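SusD homolog (Bacteroides thetaiotaomicron VPI-5482, PDB 3FDH) probably binds glycans at the bacterial outer membrane, as a SusD/RagB-family lipoprotein of a gut Bacteroides. Local coordinates at residues Ala130-Ala135 with Lys150-Gln155; Leu338-Ala343 with Ile418-Ala423. One frame throughout, in Å; residues are numbered along the deposited sequence.

Interaction 1: residues Ala130-Ala135 with Lys150-Gln155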
loop_
_atom_site.group_PDB
_atom_site.type_symbol
_atom_site.label_atom_id
_atom_site.label_comp_id
_atom_site.label_asym_id
_atom_site.label_seq_id
_atom_site.Cartn_x
_atom_site.Cartn_y
_atom_site.Cartn_z
ATOM N N ALA A 130 16.053 8.038 9.159
ATOM C CA ALA A 130 15.515 7.462 10.386
ATOM C C ALA A 130 16.422 6.371 10.955
ATOM O O ALA A 130 17.269 5.829 10.234
ATOM C CB ALA A 130 14.088 6.841 10.052
ATOM N N PRO A 131 16.295 6.079 12.265
ATOM C CA PRO A 131 17.119 5.005 12.808
ATOM C C PRO A 131 16.803 3.702 12.123
ATOM O O PRO A 131 15.656 3.457 11.739
ATOM C CB PRO A 131 16.720 4.954 14.292
ATOM C CG PRO A 131 16.182 6.350 14.604
ATOM C CD PRO A 131 15.585 6.853 13.306
ATOM N N CYS A 132 17.829 2.888 11.935
ATOM C CA CYS A 132 17.629 1.570 11.326
ATOM C C CYS A 132 18.758 0.601 11.677
ATOM O O CYS A 132 18.581 -0.348 12.430
ATOM C CB CYS A 132 17.508 1.725 9.816
ATOM S SG CYS A 132 17.072 0.204 8.944
ATOM N N SER A 133 19.919 0.897 11.136
ATOM C CA SER A 133 21.109 0.069 11.359
ATOM C C SER A 133 21.440 -0.091 12.834
ATOM O O SER A 133 22.008 -1.098 13.249
ATOM C CB SER A 133 22.323 0.670 10.630
ATOM O OG SER A 133 22.802 1.864 11.248
ATOM N N GLN A 134 21.052 0.894 13.629
ATOM C CA GLN A 134 21.352 0.881 15.065
ATOM C C GLN A 134 20.129 0.640 15.923
ATOM O O GLN A 134 20.233 0.462 17.123
ATOM C CB GLN A 134 22.079 2.159 15.486
ATOM C CG GLN A 134 23.436 2.241 14.830
ATOM C CD GLN A 134 24.291 3.380 15.327
ATOM O OE1 GLN A 134 23.865 4.179 16.162
ATOM N NE2 GLN A 134 25.522 3.458 14.817
ATOM N N ALA A 135 18.967 0.629 15.298
ATOM C CA ALA A 135 17.731 0.337 16.015
ATOM C C ALA A 135 17.559 -1.164 15.965
ATOM O O ALA A 135 17.775 -1.774 14.927
ATOM C CB ALA A 135 16.549 1.036 15.359
ATOM N N LYS A 150 21.536 6.173 15.898
ATOM C CA LYS A 150 21.719 7.260 14.959
ATOM C C LYS A 150 20.672 7.127 13.899
ATOM O O LYS A 150 20.118 6.058 13.658
ATOM C CB LYS A 150 23.097 7.242 14.277
ATOM C CG LYS A 150 23.301 6.133 13.253
ATOM C CD LYS A 150 24.688 6.213 12.623
ATOM C CE LYS A 150 24.869 5.273 11.430
ATOM N NZ LYS A 150 24.068 5.675 10.212
HETATM N N MSE A 151 20.412 8.250 13.259
HETATM C CA MSE A 151 19.563 8.236 12.107
HETATM C C MSE A 151 20.409 7.855 10.885
HETATM O O MSE A 151 21.528 8.301 10.704
HETATM C CB MSE A 151 18.833 9.561 11.950
HETATM C CG MSE A 151 17.657 9.765 12.969
HETATM SE SE MSE A 151 17.144 11.526 12.696
HETATM C CE MSE A 151 15.976 11.192 11.166
ATOM N N ASP A 152 19.884 6.915 10.122
ATOM C CA ASP A 152 20.489 6.484 8.858
ATOM C C ASP A 152 19.827 7.343 7.802
ATOM O O ASP A 152 18.673 7.765 7.959
ATOM C CB ASP A 152 20.113 5.035 8.489
ATOM C CG ASP A 152 20.811 3.987 9.340
ATOM O OD1 ASP A 152 21.605 4.340 10.241
ATOM O OD2 ASP A 152 20.530 2.797 9.090
ATOM N N THR A 153 20.542 7.587 6.717
ATOM C CA THR A 153 19.951 8.306 5.597
ATOM C C THR A 153 19.029 7.332 4.930
ATOM O O THR A 153 19.195 6.120 5.061
ATOM C CB THR A 153 20.965 8.768 4.549
ATOM O OG1 THR A 153 21.585 7.621 3.937
ATOM C CG2 THR A 153 21.998 9.712 5.175
ATOM N N GLN A 154 18.064 7.870 4.201
ATOM C CA GLN A 154 17.096 7.024 3.509
ATOM C C GLN A 154 17.838 6.147 2.515
ATOM O O GLN A 154 17.472 4.983 2.262
ATOM C CB GLN A 154 16.047 7.866 2.777
ATOM C CG GLN A 154 14.827 7.081 2.355
ATOM C CD GLN A 154 14.043 7.766 1.319
ATOM O OE1 GLN A 154 14.597 8.241 0.320
ATOM N NE2 GLN A 154 12.708 7.797 1.507
ATOM N N GLN A 155 18.908 6.701 1.964
ATOM C CA GLN A 155 19.706 5.954 0.996
ATOM C C GLN A 155 20.368 4.755 1.697
ATOM O O GLN A 155 20.379 3.650 1.171
ATOM C CB GLN A 155 20.728 6.834 0.287
ATOM C CG GLN A 155 21.519 6.099 -0.786
ATOM C CD GLN A 155 22.605 6.991 -1.415
ATOM O OE1 GLN A 155 22.949 8.057 -0.883
ATOM N NE2 GLN A 155 23.148 6.548 -2.542
HETATM O O HOH W 1 20.603 3.656 12.740
#

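Interaction 2: residues Leu338-Ala343 with Ile418-Ala423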
loop_
_atom_site.group_PDB
_atom_site.type_symbol
_atom_site.label_atom_id
_atom_site.label_comp_id
_atom_site.label_asym_id
_atom_site.label_seq_id
_atom_site.Cartn_x
_atom_site.Cartn_y
_atom_site.Cartn_z
ATOM N N LEU A 338 2.493 -5.450 -9.776
ATOM C CA LEU A 338 3.698 -5.921 -10.482
ATOM C C LEU A 338 3.564 -5.670 -11.990
ATOM O O LEU A 338 4.515 -5.336 -12.700
ATOM C CB LEU A 338 3.937 -7.405 -10.189
ATOM C CG LEU A 338 5.240 -7.989 -10.701
ATOM C CD1 LEU A 338 6.392 -7.530 -9.846
ATOM C CD2 LEU A 338 5.109 -9.541 -10.752
HETATM N N MSE A 339 2.360 -5.808 -12.473
HETATM C CA MSE A 339 2.117 -5.613 -13.923
HETATM C C MSE A 339 2.159 -4.149 -14.292
HETATM O O MSE A 339 2.506 -3.802 -15.428
HETATM C CB MSE A 339 0.803 -6.266 -14.385
HETATM C CG MSE A 339 0.800 -7.812 -14.274
HETATM SE SE MSE A 339 2.222 -8.673 -15.288
HETATM C CE MSE A 339 3.566 -8.836 -14.055
ATOM N N PHE A 340 1.820 -3.305 -13.321
ATOM C CA PHE A 340 1.880 -1.849 -13.490
ATOM C C PHE A 340 3.329 -1.392 -13.460
ATOM O O PHE A 340 3.716 -0.402 -14.098
ATOM C CB PHE A 340 1.040 -1.097 -12.460
ATOM C CG PHE A 340 -0.433 -1.079 -12.763
ATOM C CD1 PHE A 340 -0.923 -0.387 -13.879
ATOM C CD2 PHE A 340 -1.334 -1.711 -11.931
ATOM C CE1 PHE A 340 -2.275 -0.374 -14.189
ATOM C CE2 PHE A 340 -2.691 -1.707 -12.244
ATOM C CZ PHE A 340 -3.158 -1.005 -13.372
ATOM N N LEU A 341 4.145 -2.136 -12.730
ATOM C CA LEU A 341 5.573 -1.837 -12.688
ATOM C C LEU A 341 6.171 -2.194 -14.015
ATOM O O LEU A 341 7.000 -1.483 -14.588
ATOM C CB LEU A 341 6.279 -2.562 -11.543
ATOM C CG LEU A 341 6.151 -1.934 -10.160
ATOM C CD1 LEU A 341 6.502 -2.909 -9.022
ATOM C CD2 LEU A 341 7.011 -0.687 -10.150
ATOM N N LYS A 342 5.743 -3.330 -14.516
ATOM C CA LYS A 342 6.229 -3.838 -15.819
ATOM C C LYS A 342 5.861 -2.850 -16.935
ATOM O O LYS A 342 6.669 -2.469 -17.772
ATOM C CB LYS A 342 5.568 -5.157 -16.127
ATOM C CG LYS A 342 6.093 -5.848 -17.415
ATOM C CD LYS A 342 5.521 -7.232 -17.600
ATOM C CE LYS A 342 5.980 -7.817 -18.914
ATOM N NZ LYS A 342 5.527 -9.233 -19.142
ATOM N N ALA A 343 4.608 -2.443 -16.911
ATOM C CA ALA A 343 4.083 -1.445 -17.867
ATOM C C ALA A 343 4.819 -0.099 -17.743
ATOM O O ALA A 343 5.182 0.524 -18.752
ATOM C CB ALA A 343 2.546 -1.263 -17.677
ATOM N N ILE A 418 -2.237 6.466 -14.198
ATOM C CA ILE A 418 -3.660 6.718 -13.832
ATOM C C ILE A 418 -4.334 5.378 -13.523
ATOM O O ILE A 418 -5.051 5.224 -12.531
ATOM C CB ILE A 418 -4.445 7.491 -14.913
ATOM C CG1 ILE A 418 -3.933 8.944 -14.978
ATOM C CG2 ILE A 418 -5.917 7.495 -14.556
ATOM C CD1 ILE A 418 -4.483 9.822 -16.164
ATOM N N GLN A 419 -4.078 4.402 -14.377
ATOM C CA GLN A 419 -4.637 3.079 -14.209
ATOM C C GLN A 419 -4.096 2.378 -12.966
ATOM O O GLN A 419 -4.837 1.675 -12.270
ATOM C CB GLN A 419 -4.485 2.203 -15.492
ATOM C CG GLN A 419 -5.361 2.683 -16.673
ATOM C CD GLN A 419 -6.868 2.746 -16.331
ATOM O OE1 GLN A 419 -7.409 1.857 -15.663
ATOM N NE2 GLN A 419 -7.543 3.788 -16.803
ATOM N N LYS A 420 -2.825 2.612 -12.639
ATOM C CA LYS A 420 -2.234 1.997 -11.464
ATOM C C LYS A 420 -2.983 2.559 -10.278
ATOM O O LYS A 420 -3.393 1.855 -9.384
ATOM C CB LYS A 420 -0.721 2.304 -11.380
ATOM C CG LYS A 420 -0.006 1.590 -10.275
ATOM C CD LYS A 420 1.487 1.850 -10.254
ATOM C CE LYS A 420 2.254 0.864 -9.380
ATOM N NZ LYS A 420 3.644 1.427 -9.019
ATOM N N TYR A 421 -3.109 3.874 -10.285
ATOM C CA TYR A 421 -3.862 4.628 -9.259
ATOM C C TYR A 421 -5.282 4.098 -9.053
ATOM O O TYR A 421 -5.643 3.748 -7.924
ATOM C CB TYR A 421 -3.832 6.146 -9.525
ATOM C CG TYR A 421 -4.708 6.929 -8.574
ATOM C CD1 TYR A 421 -6.040 7.181 -8.894
ATOM C CD2 TYR A 421 -4.209 7.462 -7.393
ATOM C CE1 TYR A 421 -6.882 7.847 -8.033
ATOM C CE2 TYR A 421 -5.042 8.150 -6.523
ATOM C CZ TYR A 421 -6.365 8.363 -6.835
ATOM O OH TYR A 421 -7.213 9.073 -5.964
ATOM N N LEU A 422 -6.036 3.869 -10.139
ATOM C CA LEU A 422 -7.410 3.381 -10.030
ATOM C C LEU A 422 -7.503 1.928 -9.557
ATOM O O LEU A 422 -8.427 1.561 -8.817
ATOM C CB LEU A 422 -8.159 3.536 -11.377
ATOM C CG LEU A 422 -8.341 5.017 -11.758
ATOM C CD1 LEU A 422 -9.001 5.059 -13.152
ATOM C CD2 LEU A 422 -9.215 5.766 -10.741
ATOM N N ALA A 423 -6.532 1.113 -9.970
ATOM C CA ALA A 423 -6.473 -0.308 -9.549
ATOM C C ALA A 423 -6.190 -0.538 -8.076
ATOM O O ALA A 423 -6.609 -1.504 -7.473
ATOM C CB ALA A 423 -5.424 -1.061 -10.348
HETATM O O HOH W 2 4.278 1.245 -11.919
#

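Interaction 1: residues Ala130-Ala135 with Lys150-Gln155
A130 and D152 pair their backbones in a short, weakly bonded two-stranded antiparallel ribbon, where the chain leaves helix 106-127 and, after a loop, enters helix 154-171. A130 N gives its hydrogen to D152 O at 2.9 Å, and D152 N returns the bond to A130 O at 2.8 Å. With CG anti to its carbonyl carbon (chi1 -73°), the D152 carboxylate reaches the turn at C132-S133, where OD2 accepts S133 N from above the carboxylate plane at 2.9 Å and OD1 receives S133 OG on its syn lone pair. K150 bends at its last torsion to bring NZ to 2.8 Å from the same OD1, from the opposite side of that plane to S133 N. Its aliphatic chain is crossed at about a right angle by Q134, whose OE1 accepts K150 N at 3.1 Å. Water 1 bridges the segments, accepting from C132 N and Q134 N and donating to K150 O and D152 OD1. On the apolar side P131 CD rests on M151 CG at 3.6 Å, near V477 of helix 475-481. With Q160 also bonding OD2, both oxygens have several donors, which would probably stabilise the negative charge of D152 and fix its rotation.

Interaction 2: residues Leu338-Ala343 with Ile418-Ala423
F340 lays its ring against the backbone of K420 where two antiparallel helices, 335-348 and 412-423, pack side by side in the largely helical SusD-type fold, whose family belongs to the TPR clan. The axes of the two segments run 10.2 Å apart at 174°. K420 CA stands over the middle of one ring face, a CH-pi contact 3.5 Å from the centroid and only 6° off the normal. At the far end of the ring, CE1 meets Q419 CB at 3.6 Å, and CE2 touches A423 CB at 3.4 Å, one helical turn further on. The K420 side chain slides past F340 in the opposite direction: its CG is anti to the backbone N (chi1 -174°) and the rest is extended, laying CG and CD alongside F340 CB. An alanine in place of F340 would remove the ring from K420 CA and A423 CB, and is likely to leave a gap between the two helices. Further out, L357 and A360 of helix 354-379 also pack on F340, and Y274 of helix 265-274 touches Q419. The ammonium group of K420 forms a salt bridge with D437, which ties the lysine's far end to helix 431-443. Water 2 accepts from K420 NZ at 3.0 Å and donates a weak bond to F340 O.

Interactions 1 and 2 lie apart, their centres about 31 Å from each other and their nearest atoms about 15 Å, and they share no helix or strand. The contact of 338-343 with 418-423 is buried, about 13 Å from the centre of the chain, and joins two helices distant in sequence through an aromatic ring, with no direct hydrogen bond between the segments. That of 130-135 with 150-155 lies further out, about 22 Å from that centre, and is partly buried; neighbours in sequence, its segments rely on backbone pairing and a carboxylate. Each contact has its own lysine: K150 pairs with an aspartate of its own segment, K420 with one on another helix.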